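Local coordinates for ABC-type transport auxiliary lipoprotein component domain-containing protein (Xanthomonas campestris pv. campestris, PDB 2IQI), which is of unknown function but probably serves as an auxiliary lipoprotein component of an ABC-type transport system, at residues D106-E111 / E125-L130; I42-R47 / P68-L73; V28-L33 / G175-T180. One frame throughout, in Å; residues are numbered along the deposited sequence.

Contact 1: residues D106-E111 / E125-L130; sequences DVRRFE and ELNAKL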
ATOM      1  N   ASP A 106      -0.787   8.400  -2.581  1.00 39.03           N
ATOM      2  CA  ASP A 106      -0.676   8.458  -4.032  1.00 39.72           C
ATOM      3  C   ASP A 106       0.234   7.293  -4.413  1.00 39.64           C
ATOM      4  O   ASP A 106       1.346   7.188  -3.873  1.00 39.93           O
ATOM      5  CB  ASP A 106      -0.084   9.779  -4.459  1.00 39.68           C
ATOM      6  CG  ASP A 106      -0.123   9.986  -5.955  1.00 44.72           C
ATOM      7  OD1 ASP A 106      -1.226   9.831  -6.563  1.00 49.31           O
ATOM      8  OD2 ASP A 106       0.957  10.334  -6.527  1.00 49.16           O
ATOM      9  N   VAL A 107      -0.263   6.402  -5.281  1.00 39.16           N
ATOM     10  CA  VAL A 107       0.474   5.204  -5.722  1.00 38.89           C
ATOM     11  C   VAL A 107       1.238   5.485  -7.026  1.00 38.80           C
ATOM     12  O   VAL A 107       0.632   5.935  -8.013  1.00 38.77           O
ATOM     13  CB  VAL A 107      -0.458   4.022  -5.930  1.00 38.84           C
ATOM     14  CG1 VAL A 107       0.308   2.837  -6.471  1.00 38.08           C
ATOM     15  CG2 VAL A 107      -1.135   3.659  -4.619  1.00 39.34           C
ATOM     16  N   ARG A 108       2.556   5.252  -7.010  1.00 38.06           N
ATOM     17  CA  ARG A 108       3.434   5.658  -8.119  1.00 37.47           C
ATOM     18  C   ARG A 108       3.791   4.484  -9.012  1.00 37.25           C
ATOM     19  O   ARG A 108       3.791   4.600 -10.233  1.00 36.79           O
ATOM     20  CB  ARG A 108       4.706   6.297  -7.592  1.00 37.06           C
ATOM     21  CG  ARG A 108       4.478   7.548  -6.753  1.00 37.90           C
ATOM     22  CD  ARG A 108       5.806   7.975  -6.204  1.00 36.69           C
ATOM     23  NE  ARG A 108       5.808   9.274  -5.550  1.00 36.71           N
ATOM     24  CZ  ARG A 108       6.901   9.835  -5.002  1.00 37.48           C
ATOM     25  NH1 ARG A 108       8.071   9.186  -5.035  1.00 36.23           N
ATOM     26  NH2 ARG A 108       6.843  11.060  -4.440  1.00 35.13           N
ATOM     27  N   ARG A 109       4.101   3.354  -8.382  1.00 37.61           N
ATOM     28  CA  ARG A 109       4.410   2.127  -9.082  1.00 37.69           C
ATOM     29  C   ARG A 109       3.729   0.974  -8.388  1.00 38.35           C
ATOM     30  O   ARG A 109       3.730   0.895  -7.146  1.00 38.60           O
ATOM     31  CB  ARG A 109       5.927   1.933  -9.186  1.00 37.59           C
ATOM     32  CG  ARG A 109       6.548   2.927 -10.211  1.00 37.03           C
ATOM     33  CD  ARG A 109       7.904   2.543 -10.585  1.00 36.79           C
ATOM     34  NE  ARG A 109       8.749   2.449  -9.402  1.00 37.48           N
ATOM     35  CZ  ARG A 109       9.622   1.467  -9.194  1.00 37.60           C
ATOM     36  NH1 ARG A 109       9.754   0.481 -10.090  1.00 41.26           N
ATOM     37  NH2 ARG A 109      10.352   1.450  -8.098  1.00 33.84           N
ATOM     38  N   PHE A 110       3.076   0.135  -9.192  1.00 38.42           N
ATOM     39  CA  PHE A 110       2.510  -1.140  -8.750  1.00 38.49           C
ATOM     40  C   PHE A 110       2.791  -2.178  -9.872  1.00 39.53           C
ATOM     41  O   PHE A 110       1.983  -2.377 -10.807  1.00 39.67           O
ATOM     42  CB  PHE A 110       1.018  -0.993  -8.492  1.00 37.60           C
ATOM     43  CG  PHE A 110       0.481  -1.983  -7.513  1.00 36.56           C
ATOM     44  CD1 PHE A 110       0.174  -3.273  -7.909  1.00 35.44           C
ATOM     45  CD2 PHE A 110       0.288  -1.627  -6.184  1.00 35.79           C
ATOM     46  CE1 PHE A 110      -0.302  -4.186  -6.994  1.00 33.16           C
ATOM     47  CE2 PHE A 110      -0.201  -2.523  -5.275  1.00 34.19           C
ATOM     48  CZ  PHE A 110      -0.483  -3.808  -5.675  1.00 35.54           C
ATOM     49  N   GLU A 111       3.957  -2.814  -9.813  1.00 39.54           N
ATOM     50  CA  GLU A 111       4.423  -3.527 -10.989  1.00 40.48           C
ATOM     51  C   GLU A 111       5.377  -4.667 -10.684  1.00 39.93           C
ATOM     52  O   GLU A 111       6.099  -4.648  -9.692  1.00 39.87           O
ATOM     53  CB  GLU A 111       5.070  -2.549 -11.967  1.00 39.35           C
ATOM     54  CG  GLU A 111       6.325  -1.873 -11.391  1.00 42.27           C
ATOM     55  CD  GLU A 111       6.843  -0.722 -12.252  1.00 43.45           C
ATOM     56  OE1 GLU A 111       7.946  -0.862 -12.819  1.00 47.71           O
ATOM     57  OE2 GLU A 111       6.149   0.316 -12.377  1.00 48.12           O
ATOM     58  N   GLU A 125       5.681   1.446  -5.085  1.00 33.24           N
ATOM     59  CA  GLU A 125       6.161   2.734  -4.643  1.00 33.83           C
ATOM     60  C   GLU A 125       4.981   3.673  -4.498  1.00 33.65           C
ATOM     61  O   GLU A 125       4.160   3.792  -5.431  1.00 33.27           O
ATOM     62  CB  GLU A 125       7.196   3.284  -5.593  1.00 33.07           C
ATOM     63  CG  GLU A 125       7.459   4.782  -5.405  1.00 35.99           C
ATOM     64  CD  GLU A 125       8.516   5.329  -6.385  1.00 37.66           C
ATOM     65  OE1 GLU A 125       9.055   4.523  -7.211  1.00 42.65           O
ATOM     66  OE2 GLU A 125       8.828   6.556  -6.311  1.00 41.23           O
ATOM     67  N   LEU A 126       4.897   4.321  -3.327  1.00 33.95           N
ATOM     68  CA  LEU A 126       3.786   5.220  -2.996  1.00 34.72           C
ATOM     69  C   LEU A 126       4.172   6.382  -2.035  1.00 36.48           C
ATOM     70  O   LEU A 126       5.197   6.301  -1.317  1.00 37.20           O
ATOM     71  CB  LEU A 126       2.589   4.438  -2.480  1.00 33.02           C
ATOM     72  CG  LEU A 126       2.801   3.631  -1.189  1.00 33.31           C
ATOM     73  CD1 LEU A 126       2.679   4.538   0.057  1.00 28.70           C
ATOM     74  CD2 LEU A 126       1.910   2.320  -1.077  1.00 27.17           C
ATOM     75  N   ASN A 127       3.356   7.451  -2.021  1.00 36.85           N
ATOM     76  CA  ASN A 127       3.583   8.581  -1.132  1.00 37.31           C
ATOM     77  C   ASN A 127       2.364   8.837  -0.251  1.00 38.30           C
ATOM     78  O   ASN A 127       1.243   8.989  -0.750  1.00 39.25           O
ATOM     79  CB  ASN A 127       3.894   9.815  -1.963  1.00 37.21           C
ATOM     80  CG  ASN A 127       4.121  11.050  -1.126  1.00 38.65           C
ATOM     81  OD1 ASN A 127       3.189  11.846  -0.914  1.00 43.89           O
ATOM     82  ND2 ASN A 127       5.363  11.239  -0.650  1.00 36.90           N
ATOM     83  N   ALA A 128       2.574   8.873   1.058  1.00 38.63           N
ATOM     84  CA  ALA A 128       1.499   9.168   1.999  1.00 39.04           C
ATOM     85  C   ALA A 128       1.644  10.560   2.548  1.00 39.46           C
ATOM     86  O   ALA A 128       2.728  10.984   2.928  1.00 39.46           O
ATOM     87  CB  ALA A 128       1.516   8.178   3.161  1.00 39.73           C
ATOM     88  N   LYS A 129       0.541  11.277   2.593  1.00 39.90           N
ATOM     89  CA  LYS A 129       0.497  12.497   3.343  1.00 40.53           C
ATOM     90  C   LYS A 129      -0.435  12.218   4.488  1.00 41.26           C
ATOM     91  O   LYS A 129      -1.472  11.542   4.301  1.00 42.24           O
ATOM     92  CB  LYS A 129      -0.110  13.588   2.490  1.00 40.58           C
ATOM     93  CG  LYS A 129       0.728  13.998   1.330  1.00 41.10           C
ATOM     94  CD  LYS A 129       0.075  15.134   0.631  1.00 42.95           C
ATOM     95  CE  LYS A 129       1.139  15.835  -0.151  1.00 48.14           C
ATOM     96  NZ  LYS A 129       1.792  15.021  -1.216  1.00 46.07           N
ATOM     97  N   LEU A 130      -0.084  12.720   5.661  1.00 41.49           N
ATOM     98  CA  LEU A 130      -0.995  12.783   6.768  1.00 42.78           C
ATOM     99  C   LEU A 130      -1.376  14.249   6.961  1.00 44.40           C
ATOM    100  O   LEU A 130      -0.519  15.115   7.128  1.00 45.47           O
ATOM    101  CB  LEU A 130      -0.332  12.221   8.018  1.00 42.52           C
ATOM    102  CG  LEU A 130      -1.257  12.153   9.227  1.00 42.26           C
ATOM    103  CD1 LEU A 130      -2.405  11.140   8.949  1.00 42.91           C
ATOM    104  CD2 LEU A 130      -0.515  11.798  10.478  1.00 39.80           C
TER
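Arg108 and Arg109 both lie opposite Glu125 in the antiparallel pairing of 106-111 with 125-130, forming a classic beta bulge. The backbone shows the irregularity directly: Glu125 O accepts from Arg108 N at 2.7 Å and from Arg109 N at 3.0 Å, while Glu125 N donates to Arg109 O. Before the bulge the pairing is regular. Asp106 and Asn127 exchange two nearly straight N-H...O bonds as a hydrogen-bonded pair, and Val107 and Leu126 follow as a non-hydrogen-bonded pair with their CA atoms 4.3 Å apart.

Charge pairing repeats the two-to-one pattern. The Glu125 chain is extended, with CG anti to the backbone N (chi1 164°), and its carboxylate divides between the two arginines. Arg108 NH1 donates to the anti lone pair of Glu125 OE2 at 3.0 Å, and that oxygen lies in the guanidinium plane. Arg109, bent at chi3 (-57°), brings NE to Glu125 OE1 at 3.0 Å; its guanidinium stands almost perpendicular to the carboxylate, the planes 85° apart. A salt bridge from Arg109 NH1 to Glu111 OE1, 3.5 Å long, extends the network, and Glu111 also pairs with Arg51. Two positive groups would probably favour the ionised form of Glu125.

Apolar contact is slight: Val107 CG2 approaches Leu126 CB on the face opposite the charges. That face is covered by helices: Leu126 rests on Val169 and Leu173 of helix 155-185, and Val107 and Leu126 both touch Leu73 of helix 69-82. Strand 137-149 flanks 125-130 on its other edge, where Asn127 ND2 bonds to Thr143.

Contact 2: residues I42-R47 / P68-L73; sequences IIDSPR and PATDML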
ATOM      1  N   ILE A  42      -3.534   3.043 -15.401  1.00 48.24           N
ATOM      2  CA  ILE A  42      -2.771   1.837 -15.616  1.00 49.00           C
ATOM      3  C   ILE A  42      -2.499   1.039 -14.297  1.00 49.83           C
ATOM      4  O   ILE A  42      -2.445  -0.197 -14.311  1.00 49.52           O
ATOM      5  CB  ILE A  42      -1.490   2.187 -16.419  1.00 48.82           C
ATOM      6  CG1 ILE A  42      -0.846   0.946 -17.047  1.00 49.44           C
ATOM      7  CG2 ILE A  42      -0.484   3.014 -15.575  1.00 48.96           C
ATOM      8  CD1 ILE A  42      -0.020   1.267 -18.323  1.00 49.03           C
ATOM      9  N   ILE A  43      -2.350   1.747 -13.174  1.00 50.68           N
ATOM     10  CA  ILE A  43      -2.138   1.118 -11.871  1.00 51.82           C
ATOM     11  C   ILE A  43      -3.487   0.727 -11.292  1.00 52.86           C
ATOM     12  O   ILE A  43      -3.653  -0.316 -10.656  1.00 52.91           O
ATOM     13  CB  ILE A  43      -1.505   2.112 -10.883  1.00 51.93           C
ATOM     14  CG1 ILE A  43      -0.036   2.373 -11.223  1.00 51.20           C
ATOM     15  CG2 ILE A  43      -1.648   1.622  -9.440  1.00 51.83           C
ATOM     16  CD1 ILE A  43       0.622   3.317 -10.234  1.00 49.31           C
ATOM     17  N   ASP A  44      -4.450   1.602 -11.528  1.00 54.01           N
ATOM     18  CA  ASP A  44      -5.771   1.503 -10.955  1.00 54.99           C
ATOM     19  C   ASP A  44      -6.676   0.633 -11.813  1.00 55.63           C
ATOM     20  O   ASP A  44      -7.850   0.961 -12.019  1.00 56.13           O
ATOM     21  CB  ASP A  44      -6.346   2.914 -10.879  1.00 55.44           C
ATOM     22  CG  ASP A  44      -7.444   3.038  -9.876  1.00 56.18           C
ATOM     23  OD1 ASP A  44      -7.568   2.138  -9.011  1.00 56.64           O
ATOM     24  OD2 ASP A  44      -8.184   4.038  -9.977  1.00 58.80           O
ATOM     25  N   SER A  45      -6.120  -0.445 -12.359  1.00 55.58           N
ATOM     26  CA  SER A  45      -6.891  -1.403 -13.092  1.00 55.64           C
ATOM     27  C   SER A  45      -6.797  -2.732 -12.322  1.00 55.47           C
ATOM     28  O   SER A  45      -5.983  -2.865 -11.399  1.00 55.45           O
ATOM     29  CB  SER A  45      -6.329  -1.531 -14.497  1.00 55.92           C
ATOM     30  OG  SER A  45      -5.351  -2.561 -14.554  1.00 59.14           O
ATOM     31  N   PRO A  46      -7.674  -3.702 -12.629  1.00 55.12           N
ATOM     32  CA  PRO A  46      -7.377  -5.035 -12.105  1.00 54.64           C
ATOM     33  C   PRO A  46      -6.223  -5.763 -12.845  1.00 54.05           C
ATOM     34  O   PRO A  46      -5.885  -6.924 -12.515  1.00 53.97           O
ATOM     35  CB  PRO A  46      -8.722  -5.776 -12.233  1.00 54.29           C
ATOM     36  CG  PRO A  46      -9.407  -5.110 -13.364  1.00 54.93           C
ATOM     37  CD  PRO A  46      -8.976  -3.654 -13.322  1.00 55.35           C
ATOM     38  N   ARG A  47      -5.612  -5.094 -13.819  1.00 52.85           N
ATOM     39  CA  ARG A  47      -4.564  -5.762 -14.578  1.00 51.91           C
ATOM     40  C   ARG A  47      -3.259  -5.670 -13.838  1.00 50.03           C
ATOM     41  O   ARG A  47      -3.092  -4.829 -12.954  1.00 50.08           O
ATOM     42  CB  ARG A  47      -4.429  -5.175 -15.962  1.00 52.76           C
ATOM     43  CG  ARG A  47      -5.525  -5.562 -16.893  1.00 55.33           C
ATOM     44  CD  ARG A  47      -5.351  -4.683 -18.070  1.00 61.48           C
ATOM     45  NE  ARG A  47      -6.607  -4.414 -18.754  1.00 68.31           N
ATOM     46  CZ  ARG A  47      -6.710  -3.579 -19.788  1.00 72.14           C
ATOM     47  NH1 ARG A  47      -5.618  -2.944 -20.235  1.00 73.21           N
ATOM     48  NH2 ARG A  47      -7.887  -3.385 -20.383  1.00 72.32           N
ATOM     49  N   PRO A  68      -9.019  -3.762  -8.147  1.00 41.87           N
ATOM     50  CA  PRO A  68      -7.949  -2.889  -8.624  1.00 40.83           C
ATOM     51  C   PRO A  68      -6.930  -2.626  -7.526  1.00 40.69           C
ATOM     52  O   PRO A  68      -7.244  -2.751  -6.335  1.00 40.48           O
ATOM     53  CB  PRO A  68      -8.675  -1.598  -8.973  1.00 41.00           C
ATOM     54  CG  PRO A  68     -10.112  -1.950  -9.049  1.00 41.45           C
ATOM     55  CD  PRO A  68     -10.337  -3.091  -8.147  1.00 41.15           C
ATOM     56  N   ALA A  69      -5.718  -2.260  -7.933  1.00 40.92           N
ATOM     57  CA  ALA A  69      -4.556  -2.241  -7.053  1.00 40.54           C
ATOM     58  C   ALA A  69      -4.670  -1.209  -5.935  1.00 40.73           C
ATOM     59  O   ALA A  69      -4.330  -1.488  -4.786  1.00 41.13           O
ATOM     60  CB  ALA A  69      -3.308  -2.041  -7.848  1.00 40.38           C
ATOM     61  N   THR A  70      -5.187  -0.039  -6.261  1.00 40.67           N
ATOM     62  CA  THR A  70      -5.543   0.966  -5.258  1.00 40.72           C
ATOM     63  C   THR A  70      -6.544   0.455  -4.246  1.00 40.89           C
ATOM     64  O   THR A  70      -6.446   0.808  -3.088  1.00 42.11           O
ATOM     65  CB  THR A  70      -6.148   2.212  -5.914  1.00 40.70           C
ATOM     66  OG1 THR A  70      -7.317   1.825  -6.631  1.00 40.19           O
ATOM     67  CG2 THR A  70      -5.180   2.782  -6.921  1.00 40.90           C
ATOM     68  N   ASP A  71      -7.514  -0.358  -4.651  1.00 41.10           N
ATOM     69  CA  ASP A  71      -8.471  -0.894  -3.677  1.00 41.60           C
ATOM     70  C   ASP A  71      -7.860  -1.981  -2.775  1.00 41.68           C
ATOM     71  O   ASP A  71      -8.306  -2.118  -1.616  1.00 41.44           O
ATOM     72  CB  ASP A  71      -9.754  -1.436  -4.343  1.00 42.10           C
ATOM     73  CG  ASP A  71     -10.559  -0.352  -5.111  1.00 45.07           C
ATOM     74  OD1 ASP A  71     -10.350   0.880  -4.924  1.00 47.89           O
ATOM     75  OD2 ASP A  71     -11.426  -0.752  -5.924  1.00 47.64           O
ATOM     76  N   MET A  72      -6.909  -2.786  -3.311  1.00 41.18           N
ATOM     77  CA  MET A  72      -6.218  -3.823  -2.502  1.00 40.49           C
ATOM     78  C   MET A  72      -5.450  -3.048  -1.427  1.00 40.24           C
ATOM     79  O   MET A  72      -5.394  -3.456  -0.256  1.00 39.48           O
ATOM     80  CB  MET A  72      -5.202  -4.688  -3.299  1.00 40.50           C
ATOM     81  CG  MET A  72      -5.670  -5.437  -4.558  1.00 40.51           C
ATOM     82  SD  MET A  72      -4.326  -6.381  -5.396  1.00 39.66           S
ATOM     83  CE  MET A  72      -4.031  -7.522  -4.086  1.00 35.20           C
ATOM     84  N   LEU A  73      -4.876  -1.915  -1.860  1.00 39.44           N
ATOM     85  CA  LEU A  73      -4.125  -1.045  -0.994  1.00 39.52           C
ATOM     86  C   LEU A  73      -5.010  -0.303   0.031  1.00 39.09           C
ATOM     87  O   LEU A  73      -4.721  -0.271   1.227  1.00 38.40           O
ATOM     88  CB  LEU A  73      -3.233  -0.098  -1.785  1.00 39.69           C
ATOM     89  CG  LEU A  73      -2.340   0.630  -0.774  1.00 41.32           C
ATOM     90  CD1 LEU A  73      -1.032  -0.111  -0.560  1.00 39.01           C
ATOM     91  CD2 LEU A  73      -2.136   2.097  -1.179  1.00 42.77           C
TER
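Asp44 and Thr70 carry the polar part of this contact, in which a loop that contains an ST turn packs against the start of helix 69-82, with Pro68 at the N-cap position. Their side chains cross at about a right angle. Asp44 CG is anti to the backbone N (chi1 -158°), which carries the carboxylate over to the helix, and OD1 accepts a hydrogen bond from Thr70 OG1. The modelled 2.4 Å between Thr70 OG1 and Asp44 OD1 is too short to be taken literally. Only OD1 is used in this bond; Asp44 OD2 is 4.1 Å from Thr70 OG1. The same carboxylate borders Pro68, whose CB lies 3.9 Å from OD1 of Asp44.

The apolar part lies around Ile43 and Ala69. Ile43 CG2 stands 4.3 Å from Ala69 CB, and the methyl of Ala69 also meets the carbonyl oxygen of Ile43. Both side chains continue onto strand 101-110, touching Phe110 there, so the loop and the first turn of the helix both pack against this one ring.

Besides the Asp44 carboxylate, Pro68 meets the loop backbone. Ser45 and Pro46 pass alongside it, and Pro46 is additionally held by a backbone bond to Trp65. Within the ST turn the hydroxyl oxygen OG of Ser45 accepts from Arg47 N. The carbonyl oxygen of Ser45 faces the helix start instead, where Pro68 CA makes a CA-H...O contact with Ser45 O at 3.4 Å.

Contact 3: residues V28-L33 / G175-T180; sequences VSWQLL and GWTLIT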
ATOM      1  N   VAL A  28      -3.521   5.127  20.342  1.00 47.64           N
ATOM      2  CA  VAL A  28      -3.949   6.514  20.207  1.00 47.96           C
ATOM      3  C   VAL A  28      -5.434   6.685  20.523  1.00 48.44           C
ATOM      4  O   VAL A  28      -6.121   5.720  20.852  1.00 49.14           O
ATOM      5  CB  VAL A  28      -3.643   7.117  18.807  1.00 47.97           C
ATOM      6  CG1 VAL A  28      -2.152   6.978  18.451  1.00 47.32           C
ATOM      7  CG2 VAL A  28      -4.538   6.511  17.758  1.00 46.79           C
ATOM      8  N   SER A  29      -5.928   7.917  20.433  1.00 48.48           N
ATOM      9  CA  SER A  29      -7.363   8.161  20.586  1.00 48.49           C
ATOM     10  C   SER A  29      -7.907   9.240  19.619  1.00 48.46           C
ATOM     11  O   SER A  29      -9.087   9.614  19.711  1.00 47.50           O
ATOM     12  CB  SER A  29      -7.681   8.544  22.019  1.00 48.39           C
ATOM     13  OG  SER A  29      -7.347   9.903  22.188  1.00 49.72           O
ATOM     14  N   TRP A  30      -7.051   9.747  18.714  1.00 48.32           N
ATOM     15  CA  TRP A  30      -7.544  10.532  17.583  1.00 48.24           C
ATOM     16  C   TRP A  30      -8.193   9.579  16.541  1.00 48.61           C
ATOM     17  O   TRP A  30      -8.230   8.331  16.733  1.00 47.97           O
ATOM     18  CB  TRP A  30      -6.464  11.445  16.991  1.00 48.55           C
ATOM     19  CG  TRP A  30      -5.131  10.790  16.869  1.00 49.47           C
ATOM     20  CD1 TRP A  30      -4.148  10.787  17.789  1.00 50.21           C
ATOM     21  CD2 TRP A  30      -4.647  10.022  15.762  1.00 50.64           C
ATOM     22  NE1 TRP A  30      -3.070  10.078  17.334  1.00 49.85           N
ATOM     23  CE2 TRP A  30      -3.354   9.587  16.093  1.00 50.22           C
ATOM     24  CE3 TRP A  30      -5.187   9.651  14.518  1.00 51.30           C
ATOM     25  CZ2 TRP A  30      -2.567   8.810  15.217  1.00 50.71           C
ATOM     26  CZ3 TRP A  30      -4.402   8.866  13.645  1.00 50.48           C
ATOM     27  CH2 TRP A  30      -3.106   8.466  14.002  1.00 49.63           C
ATOM     28  N   GLN A  31      -8.743  10.162  15.473  1.00 48.08           N
ATOM     29  CA  GLN A  31      -9.595   9.420  14.579  1.00 47.68           C
ATOM     30  C   GLN A  31      -9.078   9.606  13.199  1.00 46.90           C
ATOM     31  O   GLN A  31      -8.670  10.727  12.849  1.00 46.83           O
ATOM     32  CB  GLN A  31     -11.025   9.905  14.669  1.00 48.12           C
ATOM     33  CG  GLN A  31     -11.656   9.628  16.027  1.00 52.34           C
ATOM     34  CD  GLN A  31     -13.188   9.666  16.010  1.00 57.49           C
ATOM     35  OE1 GLN A  31     -13.833   9.089  16.909  1.00 60.62           O
ATOM     36  NE2 GLN A  31     -13.779  10.320  14.978  1.00 54.89           N
ATOM     37  N   LEU A  32      -9.094   8.506  12.424  1.00 45.25           N
ATOM     38  CA  LEU A  32      -8.420   8.458  11.150  1.00 43.79           C
ATOM     39  C   LEU A  32      -9.353   8.204   9.991  1.00 43.90           C
ATOM     40  O   LEU A  32     -10.132   7.237   9.968  1.00 43.49           O
ATOM     41  CB  LEU A  32      -7.280   7.423  11.163  1.00 43.80           C
ATOM     42  CG  LEU A  32      -6.354   7.298   9.928  1.00 43.20           C
ATOM     43  CD1 LEU A  32      -5.602   8.588   9.605  1.00 42.30           C
ATOM     44  CD2 LEU A  32      -5.374   6.159  10.089  1.00 42.55           C
ATOM     45  N   LEU A  33      -9.255   9.084   9.012  1.00 43.45           N
ATOM     46  CA  LEU A  33      -9.946   8.873   7.766  1.00 43.90           C
ATOM     47  C   LEU A  33      -8.905   8.421   6.729  1.00 44.08           C
ATOM     48  O   LEU A  33      -7.943   9.162   6.469  1.00 45.33           O
ATOM     49  CB  LEU A  33     -10.685  10.146   7.297  1.00 43.25           C
ATOM     50  CG  LEU A  33     -11.077  10.053   5.810  1.00 44.44           C
ATOM     51  CD1 LEU A  33     -12.197   9.068   5.655  1.00 42.91           C
ATOM     52  CD2 LEU A  33     -11.427  11.388   5.143  1.00 43.41           C
ATOM     53  N   GLY A 175       2.426   2.108  10.765  1.00 33.79           N
ATOM     54  CA  GLY A 175       3.267   2.414  11.899  1.00 33.77           C
ATOM     55  C   GLY A 175       3.658   3.850  11.794  1.00 34.82           C
ATOM     56  O   GLY A 175       3.811   4.533  12.792  1.00 36.25           O
ATOM     57  N   TRP A 176       3.795   4.342  10.579  1.00 35.30           N
ATOM     58  CA  TRP A 176       4.250   5.716  10.407  1.00 35.63           C
ATOM     59  C   TRP A 176       3.098   6.653  10.626  1.00 36.61           C
ATOM     60  O   TRP A 176       3.312   7.791  11.010  1.00 37.26           O
ATOM     61  CB  TRP A 176       4.826   5.895   9.024  1.00 35.32           C
ATOM     62  CG  TRP A 176       5.135   7.238   8.651  1.00 34.98           C
ATOM     63  CD1 TRP A 176       6.306   7.907   8.879  1.00 36.11           C
ATOM     64  CD2 TRP A 176       4.295   8.121   7.913  1.00 36.23           C
ATOM     65  NE1 TRP A 176       6.231   9.178   8.342  1.00 37.21           N
ATOM     66  CE2 TRP A 176       5.000   9.334   7.755  1.00 36.68           C
ATOM     67  CE3 TRP A 176       2.993   8.026   7.397  1.00 36.75           C
ATOM     68  CZ2 TRP A 176       4.450  10.431   7.082  1.00 36.60           C
ATOM     69  CZ3 TRP A 176       2.447   9.134   6.727  1.00 35.95           C
ATOM     70  CH2 TRP A 176       3.175  10.305   6.572  1.00 34.90           C
ATOM     71  N   THR A 177       1.884   6.180  10.358  1.00 37.40           N
ATOM     72  CA  THR A 177       0.681   6.980  10.530  1.00 38.56           C
ATOM     73  C   THR A 177       0.376   7.162  12.005  1.00 38.61           C
ATOM     74  O   THR A 177       0.091   8.265  12.448  1.00 39.27           O
ATOM     75  CB  THR A 177      -0.534   6.330   9.852  1.00 38.88           C
ATOM     76  OG1 THR A 177      -0.225   6.144   8.478  1.00 39.16           O
ATOM     77  CG2 THR A 177      -1.775   7.241   9.958  1.00 39.22           C
ATOM     78  N   LEU A 178       0.447   6.072  12.756  1.00 38.51           N
ATOM     79  CA  LEU A 178       0.244   6.120  14.185  1.00 38.20           C
ATOM     80  C   LEU A 178       1.294   6.954  14.867  1.00 39.17           C
ATOM     81  O   LEU A 178       0.955   7.735  15.735  1.00 40.49           O
ATOM     82  CB  LEU A 178       0.253   4.736  14.793  1.00 37.15           C
ATOM     83  CG  LEU A 178      -0.837   3.835  14.267  1.00 36.33           C
ATOM     84  CD1 LEU A 178      -0.640   2.552  14.948  1.00 34.03           C
ATOM     85  CD2 LEU A 178      -2.258   4.418  14.515  1.00 34.36           C
ATOM     86  N   ILE A 179       2.568   6.770  14.525  1.00 39.83           N
ATOM     87  CA  ILE A 179       3.634   7.492  15.231  1.00 39.41           C
ATOM     88  C   ILE A 179       3.595   8.974  14.851  1.00 40.99           C
ATOM     89  O   ILE A 179       3.575   9.841  15.743  1.00 41.71           O
ATOM     90  CB  ILE A 179       5.016   6.833  15.015  1.00 38.97           C
ATOM     91  CG1 ILE A 179       5.059   5.541  15.819  1.00 36.30           C
ATOM     92  CG2 ILE A 179       6.177   7.767  15.383  1.00 35.34           C
ATOM     93  CD1 ILE A 179       6.193   4.650  15.460  1.00 33.00           C
ATOM     94  N   THR A 180       3.545   9.268  13.554  1.00 41.35           N
ATOM     95  CA  THR A 180       3.516  10.652  13.123  1.00 42.76           C
ATOM     96  C   THR A 180       2.255  11.358  13.658  1.00 44.22           C
ATOM     97  O   THR A 180       2.333  12.464  14.194  1.00 44.74           O
ATOM     98  CB  THR A 180       3.586  10.790  11.591  1.00 42.79           C
ATOM     99  OG1 THR A 180       4.674  10.003  11.064  1.00 41.61           O
ATOM    100  CG2 THR A 180       3.783  12.230  11.227  1.00 41.88           C
TER
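Trp30 presents the six-membered end of its indole to the backbone of helix 155-185, with Leu178 O at the ring edge, near its plane, 3.7 Å from Trp30 CZ2. Thr177 O also approaches this end, 3.6 Å from Trp30 CH2 and obliquely. One face of the indole is lined from its own segment by Val28, whose CG2 sits 3.7 Å above the ring plane, displaced to the rim. Tyr101 meets the indole edge-to-face.

The arrangement is helix-on-sheet packing: strand 31-33 and the residues leading into it lie against the long C-terminal helix, and no hydrogen bond joins the two segments. With CG lodged between the backbone N and the carbonyl carbon (chi1 42°), the Trp30 ring extends to the helix, where its CH2 is 4.2 Å from Leu178 CD2. The polar NE1 is turned to another partner, Gln182 OE1 on the next turn of the same helix, and this bond probably helps fix the rotation of the ring.

Leu178 also meets Val28, so its CD2 is shared between the valine and the indole. On the helix, Thr177 divides its two branches. Its OG1 bonds back to the carbonyl oxygen of Leu173, leaving the methyl to serve as the apolar surface facing Leu32. Helix 69-82 completes the layer through Phe81, which touches Leu32, Thr177 and Leu178; from the sheet, Leu103 adds its side chain beside Leu32 and Thr177. Between leucine and threonine the approach is oblique: the Thr177 methyl CG2 lies against both branches of the isobutyl group, 3.8 Å from Leu32 CD2 and 4.1 Å from Leu32 CD1.

Contacts 1 and 2 adjoin, their centres 12 Å apart: Ile43 CD1 packs 3.4 Å from Val107 O, and Leu73 CD1 lies 3.9 Å from Leu126 CD2. The strand pair thus rests on the loop and helix joined in contact 2. Contact 3, its centre 18 Å from that of contact 1, meets the same strands further along, where Leu130 CD1 stands 4.1 Å from both Thr177 CG2 and Leu32 CD1. Contacts 2 and 3 do not touch; their centres are 25 Å apart, on opposite sides of the chain's centre, and their nearest atoms about 11 Å. Contact 1 therefore bridges the two ends of one sheet-and-helix core.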